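Side-chain contacts in adenine phosphoribosyltransferase, putative (Trypanosoma brucei brucei, PDB 5VN4), which probably catalyses the salvage of adenine, joining it to phosphoribosyl diphosphate to give AMP and diphosphate: residues 68-71 with 72-76; 143-146 with 147-150; 233-236 with 237-240. All coordinates share one frame; numbering follows the deposited sequence.

All three contacts are short-range and partly buried. Contacts 1 and 2 lie within the phosphoribosyltransferase domain, their centres about 19 Å apart, whereas contact 3 sits about 31 Å from the chain centre on a C-terminal arm against the second subunit. Contact 1 occupies the last turns of helix 60-75, with F69, F70, V71 and Y74 buried and the polar ends of R73, Y74 and K75 bonded to other elements. Contact 2 turns the chain into strand 149-153, with F144, S148 and V150 buried and, toward solvent, water-linked polar groups. Contact 3, where only I234 and A239 are buried, joins strand 233-235 to helix 236-240 through reciprocal side-chain-to-backbone bonds. No two share a helix or strand.

Contact 1: residues 68-71 with 72-76; sequences DFFV and DRYKN
F70 and Y74, one turn apart on helix 60-75, run side by side in the same direction. Their rings are nearly parallel, with planes 29° apart, but the centroids of the F70 and Y74 rings are separated by 5.8 Å, so overlap is slight. The closest approaches are made by F70 CD1, to Y74 OH at 3.5 Å and to Y74 CE2 at 3.7 Å. One residue back along the chain, F69 CE2 meets R73 CD at 3.8 Å. R73 is extended from CG to NE, and its guanidinium plane lies only 7° from that of the F69 ring, though CD makes the contact. V71 CG1 rests 3.6 Å from K75 CE. Beneath these pairs run regular helical bonds, of which K75 N to V71 O, at 2.8 Å, is the shortest.

Further out, L211 of strand 208-213 packs on F69 and F70, and I98 of helix 95-102 also meets F70. E179 receives both a salt bridge from R73 NE and a hydrogen bond from Y74 OH, on the same oxygen, OE2; K75 NZ bonds E101 O. Sharing that oxygen fixes both polar ends while R73 CD packs on F69 and the outer end of the Y74 ring on F70, and the two donors would probably favour the ionised carboxylate.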
# COMPACT_ATOMS: atom_id res chain seq x y z
N ASP A 68 -12.95 -8.87 5.89
CA ASP A 68 -14.24 -9.55 5.91
C ASP A 68 -15.38 -8.56 6.02
O ASP A 68 -16.42 -8.73 5.37
CB ASP A 68 -14.29 -10.55 7.07
CG ASP A 68 -13.41 -11.77 6.86
OD1 ASP A 68 -12.92 -11.98 5.73
OD2 ASP A 68 -13.21 -12.52 7.84
N PHE A 69 -15.21 -7.52 6.84
CA PHE A 69 -16.27 -6.53 6.99
C PHE A 69 -16.62 -5.88 5.66
O PHE A 69 -17.79 -5.84 5.26
CB PHE A 69 -15.87 -5.45 8.00
CG PHE A 69 -16.93 -4.40 8.18
CD1 PHE A 69 -17.95 -4.59 9.10
CD2 PHE A 69 -16.96 -3.27 7.38
CE1 PHE A 69 -18.97 -3.66 9.24
CE2 PHE A 69 -17.97 -2.34 7.51
CZ PHE A 69 -18.97 -2.53 8.45
N PHE A 70 -15.61 -5.37 4.95
CA PHE A 70 -15.89 -4.63 3.72
C PHE A 70 -16.27 -5.54 2.55
O PHE A 70 -17.12 -5.16 1.74
CB PHE A 70 -14.73 -3.69 3.39
CG PHE A 70 -14.68 -2.48 4.27
CD1 PHE A 70 -15.65 -1.49 4.15
CD2 PHE A 70 -13.67 -2.33 5.21
CE1 PHE A 70 -15.62 -0.37 4.94
CE2 PHE A 70 -13.64 -1.21 6.02
CZ PHE A 70 -14.61 -0.22 5.88
N VAL A 71 -15.68 -6.73 2.45
CA VAL A 71 -16.10 -7.67 1.42
C VAL A 71 -17.57 -8.03 1.61
O VAL A 71 -18.36 -7.97 0.66
CB VAL A 71 -15.19 -8.90 1.40
CG1 VAL A 71 -15.79 -9.98 0.49
CG2 VAL A 71 -13.80 -8.52 0.92
N ASP A 72 -17.96 -8.38 2.84
CA ASP A 72 -19.35 -8.74 3.09
C ASP A 72 -20.28 -7.56 2.82
O ASP A 72 -21.37 -7.74 2.27
CB ASP A 72 -19.53 -9.24 4.53
CG ASP A 72 -21.00 -9.31 4.94
OD1 ASP A 72 -21.55 -8.30 5.43
OD2 ASP A 72 -21.61 -10.39 4.75
N ARG A 73 -19.86 -6.36 3.22
CA ARG A 73 -20.70 -5.18 3.05
C ARG A 73 -20.98 -4.92 1.57
O ARG A 73 -22.13 -4.69 1.18
CB ARG A 73 -20.00 -3.97 3.68
CG ARG A 73 -20.77 -2.67 3.56
CD ARG A 73 -20.12 -1.63 4.46
NE ARG A 73 -20.81 -0.35 4.35
CZ ARG A 73 -21.92 -0.04 5.01
NH1 ARG A 73 -22.45 -0.91 5.86
NH2 ARG A 73 -22.48 1.15 4.84
N TYR A 74 -19.94 -4.96 0.74
CA TYR A 74 -20.12 -4.63 -0.66
C TYR A 74 -20.65 -5.80 -1.48
O TYR A 74 -21.26 -5.57 -2.52
CB TYR A 74 -18.82 -4.06 -1.24
CG TYR A 74 -18.35 -2.83 -0.47
CD1 TYR A 74 -19.26 -1.89 0.00
CD2 TYR A 74 -17.00 -2.64 -0.19
CE1 TYR A 74 -18.83 -0.77 0.72
CE2 TYR A 74 -16.56 -1.53 0.52
CZ TYR A 74 -17.48 -0.60 0.97
OH TYR A 74 -17.05 0.50 1.68
N LYS A 75 -20.47 -7.04 -1.01
CA LYS A 75 -21.10 -8.18 -1.67
C LYS A 75 -22.62 -8.13 -1.52
O LYS A 75 -23.34 -8.69 -2.35
CB LYS A 75 -20.61 -9.49 -1.07
CG LYS A 75 -19.33 -10.04 -1.65
CD LYS A 75 -19.30 -11.55 -1.47
CE LYS A 75 -17.89 -12.11 -1.57
NZ LYS A 75 -17.20 -11.58 -2.78
N ASN A 76 -23.11 -7.51 -0.45
CA ASN A 76 -24.53 -7.54 -0.13
C ASN A 76 -25.28 -6.30 -0.61
O ASN A 76 -26.48 -6.17 -0.33
CB ASN A 76 -24.72 -7.79 1.36
CG ASN A 76 -24.47 -9.25 1.74
OD1 ASN A 76 -25.10 -10.16 1.20
ND2 ASN A 76 -23.52 -9.47 2.65
O HOH W 1 -20.24 -6.03 6.62

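Contact 2: residues 143-146 with 147-150; sequences SFDK and NSRV
N147 and K146 lie side by side, pointing the same way, at the crest of a type I beta turn from D145 to S148. N147 has its backbone N 2.9 Å from D145 OD1, an Asx turn in which the donor stands 46° above the carboxylate plane. Its amide is tied in by solvent: one water joins N147 ND2 to D145 OD2, while another links N147 OD1 to K146 NZ. A third connects K146 O with S148 O.

S148 closes the turn twice over. Its N donates to D145 O at 2.9 Å, and its OG accepts from D145 N, also at 2.9 Å, in an almost straight bond (177°). With OG opposite the carbonyl carbon (chi1 -57°), the hydroxyl reaches back toward the start of the turn. There S148 OG touches F144 CB at 3.5 Å, S148 CB lies at the F144 ring edge, and V150 CG1 is 4.2 Å from F144 CD2.

F144 also packs on H83 and L85 of strand 83-87, and K146 touches I243 of the second subunit. The chemistry thus divides by depth: a buried serine hydroxyl and the F144 ring with V150 CG1 inside, water-bridged polar groups outside. D145 is held on both: its N and O by S148, its carboxylate by N147 N and a water.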
# COMPACT_ATOMS: atom_id res chain seq x y z
N SER A 143 -9.02 4.67 -15.90
CA SER A 143 -9.13 3.60 -14.92
C SER A 143 -10.56 3.38 -14.45
O SER A 143 -10.88 2.30 -13.96
CB SER A 143 -8.19 3.85 -13.74
OG SER A 143 -8.40 5.14 -13.18
N PHE A 144 -11.41 4.40 -14.56
CA PHE A 144 -12.83 4.29 -14.27
C PHE A 144 -13.52 5.41 -15.04
O PHE A 144 -12.86 6.29 -15.59
CB PHE A 144 -13.10 4.35 -12.76
CG PHE A 144 -12.77 5.67 -12.14
CD1 PHE A 144 -11.46 6.02 -11.87
CD2 PHE A 144 -13.77 6.59 -11.88
CE1 PHE A 144 -11.15 7.25 -11.33
CE2 PHE A 144 -13.46 7.82 -11.32
CZ PHE A 144 -12.16 8.15 -11.06
N ASP A 145 -14.85 5.36 -15.11
CA ASP A 145 -15.56 6.33 -15.95
C ASP A 145 -16.94 6.61 -15.37
O ASP A 145 -17.26 6.23 -14.24
CB ASP A 145 -15.55 5.89 -17.43
CG ASP A 145 -16.46 4.70 -17.71
OD1 ASP A 145 -17.26 4.28 -16.85
OD2 ASP A 145 -16.37 4.17 -18.84
N LYS A 146 -17.78 7.30 -16.16
CA LYS A 146 -19.06 7.76 -15.64
C LYS A 146 -20.02 6.63 -15.31
O LYS A 146 -20.98 6.85 -14.57
CB LYS A 146 -19.71 8.77 -16.61
CG LYS A 146 -19.88 8.27 -18.03
CD LYS A 146 -20.42 9.38 -18.92
CE LYS A 146 -20.58 8.90 -20.34
NZ LYS A 146 -21.53 7.76 -20.40
N ASN A 147 -19.76 5.42 -15.81
CA ASN A 147 -20.60 4.28 -15.50
C ASN A 147 -20.09 3.47 -14.32
O ASN A 147 -20.67 2.43 -13.99
CB ASN A 147 -20.76 3.41 -16.76
CG ASN A 147 -21.52 4.13 -17.85
OD1 ASN A 147 -22.56 4.73 -17.60
ND2 ASN A 147 -20.98 4.11 -19.06
N SER A 148 -19.03 3.94 -13.67
CA SER A 148 -18.44 3.22 -12.55
C SER A 148 -19.16 3.55 -11.25
O SER A 148 -19.73 4.64 -11.08
CB SER A 148 -16.96 3.57 -12.43
OG SER A 148 -16.28 3.29 -13.65
N ARG A 149 -19.13 2.59 -10.33
CA ARG A 149 -19.63 2.77 -8.97
C ARG A 149 -18.46 2.50 -8.04
O ARG A 149 -18.03 1.34 -7.90
CB ARG A 149 -20.81 1.83 -8.70
CG ARG A 149 -22.10 2.25 -9.42
CD ARG A 149 -23.21 1.22 -9.28
NE ARG A 149 -23.32 0.73 -7.91
CZ ARG A 149 -24.03 1.32 -6.95
NH1 ARG A 149 -24.69 2.44 -7.19
NH2 ARG A 149 -24.06 0.78 -5.73
N VAL A 150 -17.94 3.55 -7.41
CA VAL A 150 -16.65 3.44 -6.75
C VAL A 150 -16.75 3.63 -5.24
O VAL A 150 -17.63 4.31 -4.71
CB VAL A 150 -15.60 4.40 -7.37
CG1 VAL A 150 -15.57 4.24 -8.88
CG2 VAL A 150 -15.89 5.83 -7.00
O HOH W 2 -18.35 2.69 -19.70
O HOH W 3 -22.01 5.47 -12.34
O HOH W 4 -23.78 7.17 -18.58

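Contact 3: residues 233-236 with 237-240; sequences IISC and AEAK
S235 and E238 form a capping box, the reciprocal pair of side-chain-to-backbone bonds that starts helix 236-240 where the chain passes from strand to helix. In one half, S235, at the N-cap, accepts through OG from E238 N at 3.0 Å, a capping bond. The serine torsion accounts for this: at chi1 69° OG sits between the backbone N and the carbonyl carbon and is turned toward the first helical turn. In the other half, E238 OE2 accepts from S235 N, again at 3.0 Å. The glutamate leaves its backbone with CG opposite the carbonyl carbon and is extended beyond CG, a shape that lays the chain back along the helix start and delivers the carboxylate to S235 N. The serine N-H reaches it from 35° above the carboxylate plane. On the way E238 CG passes S235 OG at 3.2 Å, so the stem of E238 lies against the serine hydroxyl.

Ordinary helical bonds take over at once, with A239 N donating to S235 O at 2.9 Å and K240 N donating to C236 O at the same length.

Both halves face the second subunit. Residues 233-235 pair in parallel with a strand of that subunit, its I120 packs on both I234 and A239, and K240 NZ forms a salt bridge with its D171. The box thus lies where the chain leaves an intersubunit sheet. I234 and E238 cross at a slant, I234 CB lying 3.6 Å from E238 OE2. That same oxygen takes a second donor, a water that also donates to I233 O. The CG1 branch of I234, set between the backbone N and the carbonyl carbon (chi1 72°), ends in CD1, 3.7 Å from A239 CB.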
# COMPACT_ATOMS: atom_id res chain seq x y z
N ILE A 233 15.20 7.49 16.32
CA ILE A 233 15.76 6.93 15.09
C ILE A 233 17.12 6.35 15.43
O ILE A 233 18.04 7.09 15.79
CB ILE A 233 15.90 8.01 14.00
CG1 ILE A 233 14.57 8.74 13.75
CG2 ILE A 233 16.43 7.39 12.72
CD1 ILE A 233 14.71 9.99 12.86
N ILE A 234 17.26 5.03 15.31
CA ILE A 234 18.50 4.33 15.63
C ILE A 234 19.09 3.69 14.38
O ILE A 234 18.36 3.32 13.45
CB ILE A 234 18.33 3.29 16.77
CG1 ILE A 234 17.54 2.07 16.31
CG2 ILE A 234 17.66 3.95 17.98
CD1 ILE A 234 17.47 0.97 17.38
N SER A 235 20.41 3.57 14.35
CA SER A 235 21.09 2.99 13.21
C SER A 235 21.04 1.46 13.27
O SER A 235 20.69 0.86 14.29
CB SER A 235 22.55 3.42 13.18
OG SER A 235 23.24 2.82 14.25
N CYS A 236 21.40 0.82 12.15
CA CYS A 236 21.51 -0.63 12.15
C CYS A 236 22.52 -1.11 13.18
O CYS A 236 22.27 -2.09 13.90
CB CYS A 236 21.86 -1.15 10.75
SG CYS A 236 20.47 -1.09 9.60
N ALA A 237 23.67 -0.44 13.27
CA ALA A 237 24.69 -0.85 14.24
C ALA A 237 24.18 -0.70 15.66
O ALA A 237 24.43 -1.56 16.51
CB ALA A 237 25.97 -0.04 14.03
N GLU A 238 23.46 0.39 15.95
CA GLU A 238 22.89 0.56 17.28
C GLU A 238 21.85 -0.52 17.56
O GLU A 238 21.83 -1.11 18.65
CB GLU A 238 22.29 1.97 17.42
CG GLU A 238 23.34 3.09 17.39
CD GLU A 238 22.77 4.51 17.28
OE1 GLU A 238 23.49 5.46 17.66
OE2 GLU A 238 21.62 4.70 16.81
N ALA A 239 20.99 -0.82 16.58
CA ALA A 239 19.98 -1.85 16.77
C ALA A 239 20.61 -3.22 17.04
O ALA A 239 20.09 -4.00 17.85
CB ALA A 239 19.05 -1.90 15.56
N LYS A 240 21.72 -3.53 16.37
CA LYS A 240 22.34 -4.85 16.54
C LYS A 240 22.80 -5.07 17.98
O LYS A 240 22.82 -6.22 18.45
CB LYS A 240 23.50 -5.03 15.57
CG LYS A 240 23.06 -5.21 14.13
CD LYS A 240 24.24 -5.31 13.18
CE LYS A 240 24.44 -6.74 12.70
NZ LYS A 240 25.43 -6.79 11.59
O HOH W 5 20.60 7.33 16.56